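Local coordinates for protein leucyl-trna synthetase (Plasmodium falciparum, PDB 5FOC) that probably attaches leucine to its tRNA as a class I synthetase and hydrolyses misacylated tRNA in an editing domain, the part present here, at residues A[261-266]-A[330-335]; A[298-303]-A[309-314]. The protein carries 2 engineered substitutions. All coordinates share one frame; numbering follows the deposited sequence. Where two conformers were deposited one is given.

Contact 1: residues A[261-266]-A[330-335]; sequences DSTDDY and EVLYKK
D261 meets the helix 325-339 through its backbone: its carbonyl oxygen lies 3.8 Å from L332 CD2. That oxygen also accepts a hydrogen bond from Q336 NE2, one turn further along the same helix, so an apolar branch and an amide approach it together. The carboxylate of D261 serves the loop before strand 298-299, with OD1 bonded to S296 OG and OD2 to C297 N. Aspartate suits the place because its two carboxylate oxygens take these donors separately. S262 follows as the N-cap of the helix 263-274. Its hydroxyl, in one of two conformers and doubtful in position, caps D265 N, while S262 O receives Y266 N at 2.9 Å and closes the first turn. By comparison with related leucyl-tRNA synthetases, this aspartate-containing helix start probably lines the editing pocket, and here it rests against the flank of helix 325-339; the closest CA atoms of the two segments, S262 and L332, are 7.9 Å apart. T263, in the first turn, makes the closest side-chain contact, its OG1 reaching to 3.6 Å from L332 CD2. With OG1 set beside the backbone nitrogen (chi1 -61°), threonine suits this buried place: its hydroxyl bonds to G308 O while the residue packs against L332 and Y311. L332 answers from the other helix by stretching CG anti to its backbone nitrogen (chi1 178°), and only CD2 of its two methyls meets D261 and T263. Further on, D265 OD2 accepts from V258 N and ties the first turn of the helix to the residue that follows strand 254-257.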
ATOM      1  N   ASP A 261      10.517   3.682  12.236  1.00 19.16           N
ATOM      2  CA  ASP A 261       9.884   2.868  13.294  1.00 19.59           C
ATOM      3  C   ASP A 261       9.812   1.396  13.009  1.00 20.49           C
ATOM      4  O   ASP A 261       9.302   0.611  13.896  1.00 23.75           O
ATOM      5  CB  ASP A 261       8.496   3.388  13.501  1.00 24.11           C
ATOM      6  CG  ASP A 261       8.483   4.826  14.045  1.00 22.03           C
ATOM      7  OD1 ASP A 261       9.431   5.220  14.765  1.00 23.24           O
ATOM      8  OD2 ASP A 261       7.467   5.510  13.811  1.00 25.10           O
ATOM      9  N   SER A 262      10.337   0.966  11.878  1.00 20.27           N
ATOM     10  CA  SER A 262      10.322  -0.435  11.471  0.50 21.52           C
ATOM     11  C   SER A 262      11.682  -0.824  10.940  1.00 20.05           C
ATOM     12  O   SER A 262      12.212  -0.168  10.042  1.00 24.26           O
ATOM     13  CB  SER A 262       9.268  -0.698  10.421  0.50 23.75           C
ATOM     14  OG  SER A 262       9.558  -1.860   9.668  0.50 23.63           O
ATOM     15  N   THR A 263      12.276  -1.876  11.502  1.00 22.22           N
ATOM     16  CA  THR A 263      13.598  -2.318  11.088  1.00 22.35           C
ATOM     17  C   THR A 263      13.594  -2.903   9.680  1.00 19.49           C
ATOM     18  O   THR A 263      14.564  -2.702   8.945  1.00 22.84           O
ATOM     19  CB  THR A 263      14.214  -3.292  12.096  1.00 23.50           C
ATOM     20  OG1 THR A 263      14.341  -2.617  13.344  1.00 28.11           O
ATOM     21  CG2 THR A 263      15.569  -3.753  11.652  1.00 26.09           C
ATOM     22  N   ASP A 264      12.531  -3.586   9.276  1.00 20.61           N
ATOM     23  CA  ASP A 264      12.501  -4.142   7.935  1.00 21.00           C
ATOM     24  C   ASP A 264      12.402  -3.001   6.915  1.00 20.16           C
ATOM     25  O   ASP A 264      13.132  -3.015   5.907  1.00 23.69           O
ATOM     26  CB  ASP A 264      11.414  -5.196   7.679  1.00 26.38           C
ATOM     27  CG  ASP A 264      10.061  -4.792   8.117  1.00 27.09           C
ATOM     28  OD1 ASP A 264       9.896  -3.959   9.040  1.00 34.63           O
ATOM     29  OD2 ASP A 264       9.116  -5.363   7.545  1.00 36.92           O
ATOM     30  N   ASP A 265      11.580  -2.000   7.233  1.00 21.03           N
ATOM     31  CA  ASP A 265      11.405  -0.823   6.333  1.00 19.91           C
ATOM     32  C   ASP A 265      12.713  -0.101   6.233  1.00 20.40           C
ATOM     33  O   ASP A 265      13.167   0.228   5.131  1.00 23.04           O
ATOM     34  CB  ASP A 265      10.337   0.125   6.886  1.00 21.77           C
ATOM     35  CG  ASP A 265       8.925  -0.487   6.855  1.00 20.44           C
ATOM     36  OD1 ASP A 265       8.800  -1.661   6.363  1.00 25.02           O
ATOM     37  OD2 ASP A 265       7.961   0.146   7.319  1.00 21.18           O
ATOM     38  N   TYR A 266      13.342   0.139   7.376  1.00 20.65           N
ATOM     39  CA  TYR A 266      14.659   0.764   7.407  1.00 20.48           C
ATOM     40  C   TYR A 266      15.658   0.014   6.533  1.00 19.81           C
ATOM     41  O   TYR A 266      16.427   0.612   5.739  1.00 23.84           O
ATOM     42  CB  TYR A 266      15.197   0.848   8.837  1.00 21.97           C
ATOM     43  CG  TYR A 266      16.464   1.635   8.894  1.00 21.86           C
ATOM     44  CD1 TYR A 266      16.412   3.014   9.024  1.00 21.30           C
ATOM     45  CD2 TYR A 266      17.708   1.037   8.730  1.00 26.67           C
ATOM     46  CE1 TYR A 266      17.589   3.783   9.003  1.00 26.86           C
ATOM     47  CE2 TYR A 266      18.884   1.796   8.704  1.00 30.60           C
ATOM     48  CZ  TYR A 266      18.819   3.173   8.850  1.00 27.92           C
ATOM     49  OH  TYR A 266      19.960   3.945   8.837  1.00 31.61           O
ATOM     50  N   GLU A 330       9.284  -9.134  14.813  1.00 33.40           N
ATOM     51  CA  GLU A 330       8.329  -9.600  15.803  1.00 32.17           C
ATOM     52  C   GLU A 330       8.633  -9.068  17.224  1.00 34.91           C
ATOM     53  O   GLU A 330       7.725  -8.568  17.903  1.00 35.54           O
ATOM     54  CB  GLU A 330       8.220 -11.150  15.752  1.00 32.59           C
ATOM     55  CG  GLU A 330       7.516 -11.633  14.471  1.00 42.11           C
ATOM     56  CD  GLU A 330       7.746 -13.101  14.099  1.00 46.86           C
ATOM     57  OE1 GLU A 330       8.573 -13.794  14.735  1.00 55.66           O
ATOM     58  OE2 GLU A 330       7.091 -13.575  13.140  1.00 53.09           O
ATOM     59  N   VAL A 331       9.902  -9.132  17.635  1.00 28.46           N
ATOM     60  CA  VAL A 331      10.376  -8.605  18.922  1.00 32.40           C
ATOM     61  C   VAL A 331      10.163  -7.093  19.064  1.00 26.17           C
ATOM     62  O   VAL A 331       9.702  -6.616  20.109  1.00 30.93           O
ATOM     63  CB  VAL A 331      11.871  -8.957  19.142  1.00 34.31           C
ATOM     64  CG1 VAL A 331      12.469  -8.248  20.354  1.00 35.20           C
ATOM     65  CG2 VAL A 331      12.037 -10.464  19.312  1.00 35.82           C
ATOM     66  N   LEU A 332      10.519  -6.342  18.016  1.00 25.22           N
ATOM     67  CA  LEU A 332      10.330  -4.884  18.042  1.00 26.09           C
ATOM     68  C   LEU A 332       8.846  -4.505  18.065  1.00 24.18           C
ATOM     69  O   LEU A 332       8.447  -3.600  18.788  1.00 25.64           O
ATOM     70  CB  LEU A 332      11.036  -4.209  16.851  1.00 26.51           C
ATOM     71  CG  LEU A 332      10.859  -2.704  16.742  1.00 26.52           C
ATOM     72  CD1 LEU A 332      11.532  -2.009  17.910  1.00 31.47           C
ATOM     73  CD2 LEU A 332      11.430  -2.212  15.399  1.00 24.84           C
ATOM     74  N   TYR A 333       8.025  -5.233  17.312  1.00 24.08           N
ATOM     75  CA  TYR A 333       6.591  -4.989  17.319  1.00 26.44           C
ATOM     76  C   TYR A 333       6.011  -5.066  18.725  1.00 23.43           C
ATOM     77  O   TYR A 333       5.264  -4.196  19.158  1.00 25.62           O
ATOM     78  CB  TYR A 333       5.906  -5.960  16.368  1.00 27.17           C
ATOM     79  CG  TYR A 333       4.402  -6.018  16.408  1.00 28.49           C
ATOM     80  CD1 TYR A 333       3.609  -5.139  15.696  1.00 35.06           C
ATOM     81  CD2 TYR A 333       3.762  -7.036  17.142  1.00 33.12           C
ATOM     82  CE1 TYR A 333       2.230  -5.229  15.725  1.00 35.23           C
ATOM     83  CE2 TYR A 333       2.369  -7.149  17.181  1.00 47.55           C
ATOM     84  CZ  TYR A 333       1.600  -6.250  16.455  1.00 39.32           C
ATOM     85  OH  TYR A 333       0.221  -6.310  16.465  1.00 52.88           O
ATOM     86  N   LYS A 334       6.363  -6.162  19.434  1.00 25.68           N
ATOM     87  CA  LYS A 334       5.834  -6.399  20.808  1.00 24.13           C
ATOM     88  C   LYS A 334       6.390  -5.358  21.806  1.00 25.37           C
ATOM     89  O   LYS A 334       5.678  -4.786  22.618  1.00 29.27           O
ATOM     90  CB  LYS A 334       6.129  -7.859  21.201  1.00 28.90           C
ATOM     91  CG  LYS A 334       5.081  -8.829  20.650  1.00 38.40           C
ATOM     92  CD  LYS A 334       5.335 -10.273  21.096  1.00 50.79           C
ATOM     93  CE  LYS A 334       4.603 -11.290  20.205  1.00 67.26           C
ATOM     94  NZ  LYS A 334       5.150 -11.392  18.813  1.00 76.83           N
ATOM     95  N   LYS A 335       7.655  -4.993  21.620  1.00 25.77           N
ATOM     96  CA  LYS A 335       8.280  -4.027  22.500  1.00 24.61           C
ATOM     97  C   LYS A 335       7.676  -2.633  22.333  1.00 24.32           C
ATOM     98  O   LYS A 335       7.374  -1.959  23.297  1.00 27.46           O
ATOM     99  CB  LYS A 335       9.781  -3.981  22.259  1.00 33.58           C
ATOM    100  CG  LYS A 335      10.547  -3.229  23.324  1.00 36.23           C
ATOM    101  CD  LYS A 335      12.012  -3.633  23.313  1.00 41.88           C
ATOM    102  CE  LYS A 335      12.825  -2.837  24.315  1.00 40.38           C
ATOM    103  NZ  LYS A 335      12.566  -3.233  25.724  1.00 42.57           N
TER

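Contact 2: residues A[298-303]-A[309-314]; sequences IELPEI and KYYYEK
I303 lays its CG2 methyl on the ring of Y310, and this is the tight heart of the contact. The carbon stands 3.5 Å from the ring centroid and 13° off the normal, a CH-pi contact squarely over one face. Its CD1 branch runs on toward the phenol end, to 3.6 Å from Y310 OH, so the branched isoleucine covers the ring from centre to tip. The first torsion of Y310 (chi1 -179°) sends the ring out toward I303, and a second torsion near a right angle turns its face to the methyl; one of its edges in turn stands over the neighbouring ring, Y310 CD2 above the centre of Y311. L300 approaches the buried Y311 more loosely, its CD1 near the ring plane at the edge and 4.2 Å from CE2. Leucine suits this buried position by giving a methyl to the carbon edge of the ring. From helix 325-339, L332 and K335 also pack on Y311. The outer side is different in kind. P301 and E302 are exposed, and K309 and E313, one turn apart on the helix, form only a long salt bridge of 3.9 Å between K309 NZ and E313 OE2. Between the two touching residues the chain reverses: I303 N bonds to L300 O at 3.1 Å, proline supplies the extended first corner, and E302 takes a positive phi of 70°, the pattern of a type II beta turn.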
ATOM      1  N   ILE A 298       7.402   6.818  17.542  1.00 21.27           N
ATOM      2  CA  ILE A 298       7.459   5.945  18.748  1.00 21.12           C
ATOM      3  C   ILE A 298       8.844   6.037  19.376  1.00 22.20           C
ATOM      4  O   ILE A 298       9.848   5.774  18.712  1.00 25.19           O
ATOM      5  CB  ILE A 298       7.149   4.455  18.447  1.00 20.81           C
ATOM      6  CG1 ILE A 298       5.736   4.276  17.889  1.00 22.33           C
ATOM      7  CG2 ILE A 298       7.215   3.612  19.756  1.00 21.77           C
ATOM      8  CD1 ILE A 298       5.437   2.920  17.301  1.00 25.70           C
ATOM      9  N   GLU A 299       8.877   6.323  20.677  1.00 21.82           N
ATOM     10  CA  GLU A 299      10.115   6.280  21.430  1.00 22.79           C
ATOM     11  C   GLU A 299      10.056   5.125  22.451  1.00 23.86           C
ATOM     12  O   GLU A 299       8.999   4.806  22.999  1.00 26.26           O
ATOM     13  CB  GLU A 299      10.420   7.587  22.129  1.00 29.83           C
ATOM     14  CG  GLU A 299       9.452   8.048  23.192  1.00 33.38           C
ATOM     15  CD  GLU A 299      10.004   9.203  24.002  1.00 41.28           C
ATOM     16  OE1 GLU A 299      11.086   9.726  23.652  1.00 52.21           O
ATOM     17  OE2 GLU A 299       9.348   9.605  24.977  1.00 50.59           O
ATOM     18  N   LEU A 300      11.187   4.484  22.655  1.00 25.18           N
ATOM     19  CA  LEU A 300      11.279   3.420  23.644  1.00 25.57           C
ATOM     20  C   LEU A 300      12.115   3.992  24.765  1.00 26.75           C
ATOM     21  O   LEU A 300      13.103   4.703  24.503  1.00 29.72           O
ATOM     22  CB  LEU A 300      11.912   2.160  23.072  1.00 28.80           C
ATOM     23  CG  LEU A 300      10.946   1.286  22.257  1.00 27.88           C
ATOM     24  CD1 LEU A 300      11.697   0.170  21.586  1.00 29.35           C
ATOM     25  CD2 LEU A 300       9.853   0.739  23.151  1.00 27.01           C
ATOM     26  N   PRO A 301      11.697   3.733  26.012  1.00 31.31           N
ATOM     27  CA  PRO A 301      12.493   4.197  27.151  1.00 31.75           C
ATOM     28  C   PRO A 301      13.939   3.694  27.049  1.00 33.27           C
ATOM     29  O   PRO A 301      14.169   2.581  26.601  1.00 42.16           O
ATOM     30  CB  PRO A 301      11.773   3.567  28.357  1.00 32.46           C
ATOM     31  CG  PRO A 301      10.411   3.245  27.868  1.00 36.99           C
ATOM     32  CD  PRO A 301      10.575   2.875  26.435  1.00 31.41           C
ATOM     33  N   GLU A 302      14.900   4.553  27.349  1.00 40.92           N
ATOM     34  CA  GLU A 302      16.336   4.185  27.319  1.00 45.39           C
ATOM     35  C   GLU A 302      16.941   3.939  25.929  1.00 43.16           C
ATOM     36  O   GLU A 302      18.151   3.780  25.830  1.00 48.41           O
ATOM     37  CB  GLU A 302      16.642   2.996  28.254  1.00 54.11           C
ATOM     38  CG  GLU A 302      15.973   3.113  29.631  1.00 56.67           C
ATOM     39  CD  GLU A 302      16.857   2.745  30.811  1.00 65.78           C
ATOM     40  OE1 GLU A 302      18.105   2.830  30.718  1.00 76.40           O
ATOM     41  OE2 GLU A 302      16.283   2.394  31.860  1.00 73.78           O
ATOM     42  N   ILE A 303      16.112   3.920  24.877  1.00 33.22           N
ATOM     43  CA  ILE A 303      16.559   3.766  23.490  1.00 33.89           C
ATOM     44  C   ILE A 303      16.357   5.097  22.757  1.00 32.60           C
ATOM     45  O   ILE A 303      17.279   5.603  22.112  1.00 39.47           O
ATOM     46  CB  ILE A 303      15.764   2.638  22.783  1.00 39.42           C
ATOM     47  CG1 ILE A 303      15.795   1.335  23.604  1.00 44.76           C
ATOM     48  CG2 ILE A 303      16.285   2.375  21.380  1.00 41.44           C
ATOM     49  CD1 ILE A 303      17.180   0.832  23.953  1.00 49.59           C
ATOM     50  N   LYS A 309      16.123   1.933  12.975  1.00 26.39           N
ATOM     51  CA  LYS A 309      17.563   2.037  12.779  1.00 28.72           C
ATOM     52  C   LYS A 309      18.314   1.427  13.976  1.00 27.71           C
ATOM     53  O   LYS A 309      19.290   0.711  13.799  1.00 30.22           O
ATOM     54  CB  LYS A 309      17.966   3.510  12.607  1.00 29.34           C
ATOM     55  CG  LYS A 309      19.447   3.735  12.329  1.00 27.51           C
ATOM     56  CD  LYS A 309      19.785   5.206  12.112  1.00 30.69           C
ATOM     57  CE  LYS A 309      21.289   5.324  12.104  1.00 35.92           C
ATOM     58  NZ  LYS A 309      21.837   6.681  11.931  1.00 38.37           N
ATOM     59  N   TYR A 310      17.884   1.757  15.185  1.00 25.75           N
ATOM     60  CA  TYR A 310      18.555   1.250  16.401  1.00 28.72           C
ATOM     61  C   TYR A 310      18.681  -0.293  16.381  1.00 28.86           C
ATOM     62  O   TYR A 310      19.755  -0.802  16.629  1.00 30.19           O
ATOM     63  CB  TYR A 310      17.829   1.703  17.673  1.00 32.50           C
ATOM     64  CG  TYR A 310      18.498   1.232  18.934  1.00 33.32           C
ATOM     65  CD1 TYR A 310      19.504   1.979  19.542  1.00 33.74           C
ATOM     66  CD2 TYR A 310      18.122   0.019  19.531  1.00 35.86           C
ATOM     67  CE1 TYR A 310      20.138   1.529  20.700  1.00 37.12           C
ATOM     68  CE2 TYR A 310      18.733  -0.425  20.687  1.00 39.30           C
ATOM     69  CZ  TYR A 310      19.742   0.330  21.261  1.00 38.26           C
ATOM     70  OH  TYR A 310      20.328  -0.130  22.419  1.00 44.05           O
ATOM     71  N   TYR A 311      17.597  -1.007  16.071  1.00 30.25           N
ATOM     72  CA  TYR A 311      17.643  -2.498  16.008  1.00 29.19           C
ATOM     73  C   TYR A 311      18.320  -3.058  14.753  1.00 30.91           C
ATOM     74  O   TYR A 311      18.936  -4.124  14.813  1.00 33.49           O
ATOM     75  CB  TYR A 311      16.269  -3.125  16.265  1.00 26.97           C
ATOM     76  CG  TYR A 311      15.925  -2.966  17.722  1.00 30.86           C
ATOM     77  CD1 TYR A 311      16.495  -3.817  18.705  1.00 38.83           C
ATOM     78  CD2 TYR A 311      15.124  -1.920  18.165  1.00 29.20           C
ATOM     79  CE1 TYR A 311      16.221  -3.643  20.069  1.00 39.65           C
ATOM     80  CE2 TYR A 311      14.817  -1.762  19.533  1.00 32.29           C
ATOM     81  CZ  TYR A 311      15.384  -2.608  20.485  1.00 38.93           C
ATOM     82  OH  TYR A 311      15.091  -2.436  21.840  1.00 41.30           O
ATOM     83  N   TYR A 312      18.219  -2.337  13.625  1.00 28.98           N
ATOM     84  CA  TYR A 312      19.010  -2.655  12.443  1.00 31.83           C
ATOM     85  C   TYR A 312      20.497  -2.744  12.809  1.00 30.37           C
ATOM     86  O   TYR A 312      21.166  -3.735  12.516  1.00 36.31           O
ATOM     87  CB  TYR A 312      18.795  -1.583  11.391  1.00 30.55           C
ATOM     88  CG  TYR A 312      19.520  -1.784  10.099  1.00 28.94           C
ATOM     89  CD1 TYR A 312      19.047  -2.687   9.139  1.00 27.26           C
ATOM     90  CD2 TYR A 312      20.681  -1.047   9.813  1.00 33.30           C
ATOM     91  CE1 TYR A 312      19.703  -2.867   7.934  1.00 28.50           C
ATOM     92  CE2 TYR A 312      21.353  -1.220   8.604  1.00 35.30           C
ATOM     93  CZ  TYR A 312      20.853  -2.123   7.667  1.00 30.39           C
ATOM     94  OH  TYR A 312      21.490  -2.294   6.487  1.00 32.21           O
ATOM     95  N   GLU A 313      20.985  -1.717  13.491  1.00 34.63           N
ATOM     96  CA  GLU A 313      22.407  -1.614  13.855  1.00 37.92           C
ATOM     97  C   GLU A 313      22.828  -2.562  14.962  1.00 39.32           C
ATOM     98  O   GLU A 313      23.864  -3.217  14.847  1.00 44.89           O
ATOM     99  CB  GLU A 313      22.744  -0.191  14.279  1.00 36.37           C
ATOM    100  CG  GLU A 313      22.646   0.820  13.143  1.00 37.20           C
ATOM    101  CD  GLU A 313      22.875   2.233  13.624  1.00 45.55           C
ATOM    102  OE1 GLU A 313      22.706   2.459  14.853  1.00 58.24           O
ATOM    103  OE2 GLU A 313      23.222   3.120  12.788  1.00 47.94           O
ATOM    104  N   LYS A 314      22.034  -2.615  16.033  1.00 37.56           N
ATOM    105  CA  LYS A 314      22.361  -3.432  17.198  1.00 38.77           C
ATOM    106  C   LYS A 314      22.329  -4.911  16.848  1.00 41.20           C
ATOM    107  O   LYS A 314      23.205  -5.639  17.303  1.00 48.21           O
ATOM    108  CB  LYS A 314      21.405  -3.152  18.355  1.00 41.41           C
ATOM    109  CG  LYS A 314      21.729  -3.867  19.653  1.00 45.79           C
ATOM    110  CD  LYS A 314      20.618  -3.622  20.650  1.00 53.84           C
ATOM    111  CE  LYS A 314      20.859  -4.331  21.963  1.00 61.48           C
ATOM    112  NZ  LYS A 314      19.896  -3.818  22.973  1.00 70.13           N
TER

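Contacts 1 and 2 lie with their centres about 9 Å apart, and the helix 307-314 joins them. Its Y311 is shared: Y311 CB comes to 3.5 Å from T263 OG1, while the phenol oxygen Y311 OH lies 3.4 Å from K335 CE. A second bridge crosses from helix 263-274 to helix 307-314, where Y266 CE2 is 3.5 Å from Y312 CD2 and the two rings are inclined at about 60°. Contact 2 is the more peripheral, its centre about 25 Å from the centre of the chain, against about 18 Å for the centre of contact 1. By comparison with related editing domains, segment 261-266 probably belongs to the wall of the hydrolytic pocket, which would make contact 1 the nearer to it.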